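Side-chain contact in type III export protein PSCE (Pseudomonas aeruginosa, PDB 2UWJ), which acts with PscG as a chaperone that stops the needle protein PscF from polymerizing prematurely in the cytoplasm, and is required for needle assembly in type III secretion: residues A21-R24 with Q25-A29. Numbering follows the deposited sequence.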
ATOM      1  N   ALA A  21     -19.408   2.090   0.470  1.00 40.35           N
ATOM      2  CA  ALA A  21     -20.690   2.161  -0.233  1.00 33.52           C
ATOM      3  C   ALA A  21     -20.438   2.104  -1.707  1.00 31.88           C
ATOM      4  O   ALA A  21     -21.134   1.381  -2.426  1.00 38.47           O
ATOM      5  CB  ALA A  21     -21.435   3.457   0.128  1.00 42.13           C
ATOM      6  N   ALA A  22     -19.434   2.846  -2.170  1.00 33.67           N
ATOM      7  CA  ALA A  22     -19.087   2.888  -3.588  1.00 34.91           C
ATOM      8  C   ALA A  22     -18.630   1.519  -4.103  1.00 36.54           C
ATOM      9  O   ALA A  22     -19.023   1.091  -5.198  1.00 35.23           O
ATOM     10  CB  ALA A  22     -17.984   3.902  -3.847  1.00 33.01           C
ATOM     11  N   LEU A  23     -17.784   0.843  -3.323  1.00 32.15           N
ATOM     12  CA  LEU A  23     -17.295  -0.472  -3.748  1.00 31.95           C
ATOM     13  C   LEU A  23     -18.482  -1.462  -3.806  1.00 28.54           C
ATOM     14  O   LEU A  23     -18.609  -2.218  -4.754  1.00 31.20           O
ATOM     15  CB  LEU A  23     -16.234  -0.965  -2.749  1.00 30.28           C
ATOM     16  CG  LEU A  23     -15.685  -2.379  -3.021  1.00 31.50           C
ATOM     17  CD1 LEU A  23     -15.172  -2.564  -4.475  1.00 28.55           C
ATOM     18  CD2 LEU A  23     -14.507  -2.574  -2.045  1.00 30.59           C
ATOM     19  N   ARG A  24     -19.334  -1.446  -2.779  1.00 28.45           N
ATOM     20  CA  ARG A  24     -20.483  -2.336  -2.740  1.00 33.00           C
ATOM     21  C   ARG A  24     -21.363  -2.151  -3.989  1.00 38.42           C
ATOM     22  O   ARG A  24     -21.805  -3.121  -4.597  1.00 36.34           O
ATOM     23  CB  ARG A  24     -21.314  -2.047  -1.496  1.00 34.06           C
ATOM     24  CG  ARG A  24     -22.656  -2.840  -1.430  1.00 42.42           C
ATOM     25  CD  ARG A  24     -23.476  -2.516  -0.146  1.00 45.62           C
ATOM     26  NE  ARG A  24     -24.541  -3.511   0.060  1.00 62.03           N
ATOM     27  CZ  ARG A  24     -25.239  -3.701   1.190  1.00 69.02           C
ATOM     28  NH1 ARG A  24     -25.014  -2.958   2.280  1.00 74.40           N
ATOM     29  NH2 ARG A  24     -26.166  -4.664   1.241  1.00 68.67           N
ATOM     30  N   GLN A  25     -21.614  -0.898  -4.371  1.00 35.73           N
ATOM     31  CA  GLN A  25     -22.435  -0.629  -5.547  1.00 36.54           C
ATOM     32  C   GLN A  25     -21.814  -1.164  -6.801  1.00 33.55           C
ATOM     33  O   GLN A  25     -22.505  -1.732  -7.647  1.00 37.39           O
ATOM     34  CB  GLN A  25     -22.693   0.885  -5.693  1.00 40.64           C
ATOM     35  CG  GLN A  25     -23.711   1.373  -4.676  1.00 39.18           C
ATOM     36  CD  GLN A  25     -23.935   2.893  -4.728  1.00 47.57           C
ATOM     37  OE1 GLN A  25     -23.120   3.640  -5.282  1.00 41.36           O
ATOM     38  NE2 GLN A  25     -25.036   3.347  -4.138  1.00 45.55           N
ATOM     39  N   ARG A  26     -20.501  -1.007  -6.939  1.00 33.35           N
ATOM     40  CA  ARG A  26     -19.831  -1.501  -8.138  1.00 35.56           C
ATOM     41  C   ARG A  26     -19.902  -3.043  -8.212  1.00 35.45           C
ATOM     42  O   ARG A  26     -20.074  -3.614  -9.286  1.00 31.19           O
ATOM     43  CB  ARG A  26     -18.366  -1.094  -8.129  1.00 34.04           C
ATOM     44  CG  ARG A  26     -18.167   0.372  -8.360  1.00 45.07           C
ATOM     45  CD  ARG A  26     -16.690   0.656  -8.421  1.00 50.42           C
ATOM     46  NE  ARG A  26     -16.183   0.999  -7.099  1.00 62.08           N
ATOM     47  CZ  ARG A  26     -14.920   0.847  -6.737  1.00 57.67           C
ATOM     48  NH1 ARG A  26     -14.074   0.343  -7.622  1.00 61.96           N
ATOM     49  NH2 ARG A  26     -14.513   1.239  -5.529  1.00 57.64           N
ATOM     50  N   LEU A  27     -19.736  -3.694  -7.067  1.00 32.13           N
ATOM     51  CA  LEU A  27     -19.787  -5.159  -7.002  1.00 29.92           C
ATOM     52  C   LEU A  27     -21.227  -5.634  -7.338  1.00 29.91           C
ATOM     53  O   LEU A  27     -21.429  -6.568  -8.105  1.00 31.92           O
ATOM     54  CB  LEU A  27     -19.402  -5.630  -5.582  1.00 25.64           C
ATOM     55  CG  LEU A  27     -17.923  -5.424  -5.169  1.00 32.87           C
ATOM     56  CD1 LEU A  27     -17.770  -5.784  -3.655  1.00 26.33           C
ATOM     57  CD2 LEU A  27     -16.983  -6.285  -6.088  1.00 27.63           C
ATOM     58  N   GLN A  28     -22.209  -5.016  -6.717  1.00 28.98           N
ATOM     59  CA  GLN A  28     -23.627  -5.365  -6.975  1.00 34.09           C
ATOM     60  C   GLN A  28     -23.990  -5.138  -8.444  1.00 31.25           C
ATOM     61  O   GLN A  28     -24.631  -5.983  -9.070  1.00 33.67           O
ATOM     62  CB  GLN A  28     -24.538  -4.540  -6.088  1.00 30.16           C
ATOM     63  CG  GLN A  28     -24.340  -4.811  -4.627  1.00 36.39           C
ATOM     64  CD  GLN A  28     -25.213  -3.907  -3.782  1.00 41.04           C
ATOM     65  OE1 GLN A  28     -25.376  -2.739  -4.117  1.00 40.31           O
ATOM     66  NE2 GLN A  28     -25.783  -4.439  -2.683  1.00 42.04           N
ATOM     67  N   ALA A  29     -23.537  -4.020  -9.012  1.00 35.94           N
ATOM     68  CA  ALA A  29     -23.820  -3.745 -10.422  1.00 36.46           C
ATOM     69  C   ALA A  29     -23.206  -4.838 -11.282  1.00 37.79           C
ATOM     70  O   ALA A  29     -23.879  -5.362 -12.177  1.00 33.50           O
ATOM     71  CB  ALA A  29     -23.265  -2.365 -10.847  1.00 39.90           C
TER
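One face of the R26 guanidinium takes methyl CD1 of L23, which lies 4.0 Å above the plane and off toward the rim, while the carbonyl oxygen of A22 sits at its edge, near that plane. R26 NE reaches this oxygen at 3.4 Å with an N-H...O angle of 147°, so the bond is weak; the same A22 O also accepts R26 N at 3.1 Å, and one residue thus supplies both donors. The bend at chi3 (-92°) folds the R26 chain back to bring NE there, and R26 NH1 forms a salt bridge to E8 of the PscG chain. At the edge of the R24 guanidinium lies the amide of Q28, whose modelled orientation is doubtful, the two planes 57° apart; the contact rests on R24 CG, which packs 3.6 Å from Q28 CD. On the buried side, L23 CD1 meets L27 CG at 4.0 Å, an apolar i to i+4 contact one helical turn apart. Successive i+4 to i backbone bonds, such as Q28 N to R24 O at 2.9 Å, confirm regular alpha-helix. All this lies in helix 18-40, in a part predicted to form coiled coil: L27 packs on L57 and L61 of helix 44-68, R24 on L64 and Q28 on L61, whereas L23 packs against E8 and R26 against S4 of the PscG chain, whose L9 also touches L27, so that L27 contacts both the partner helix of its own chain and the other chaperone.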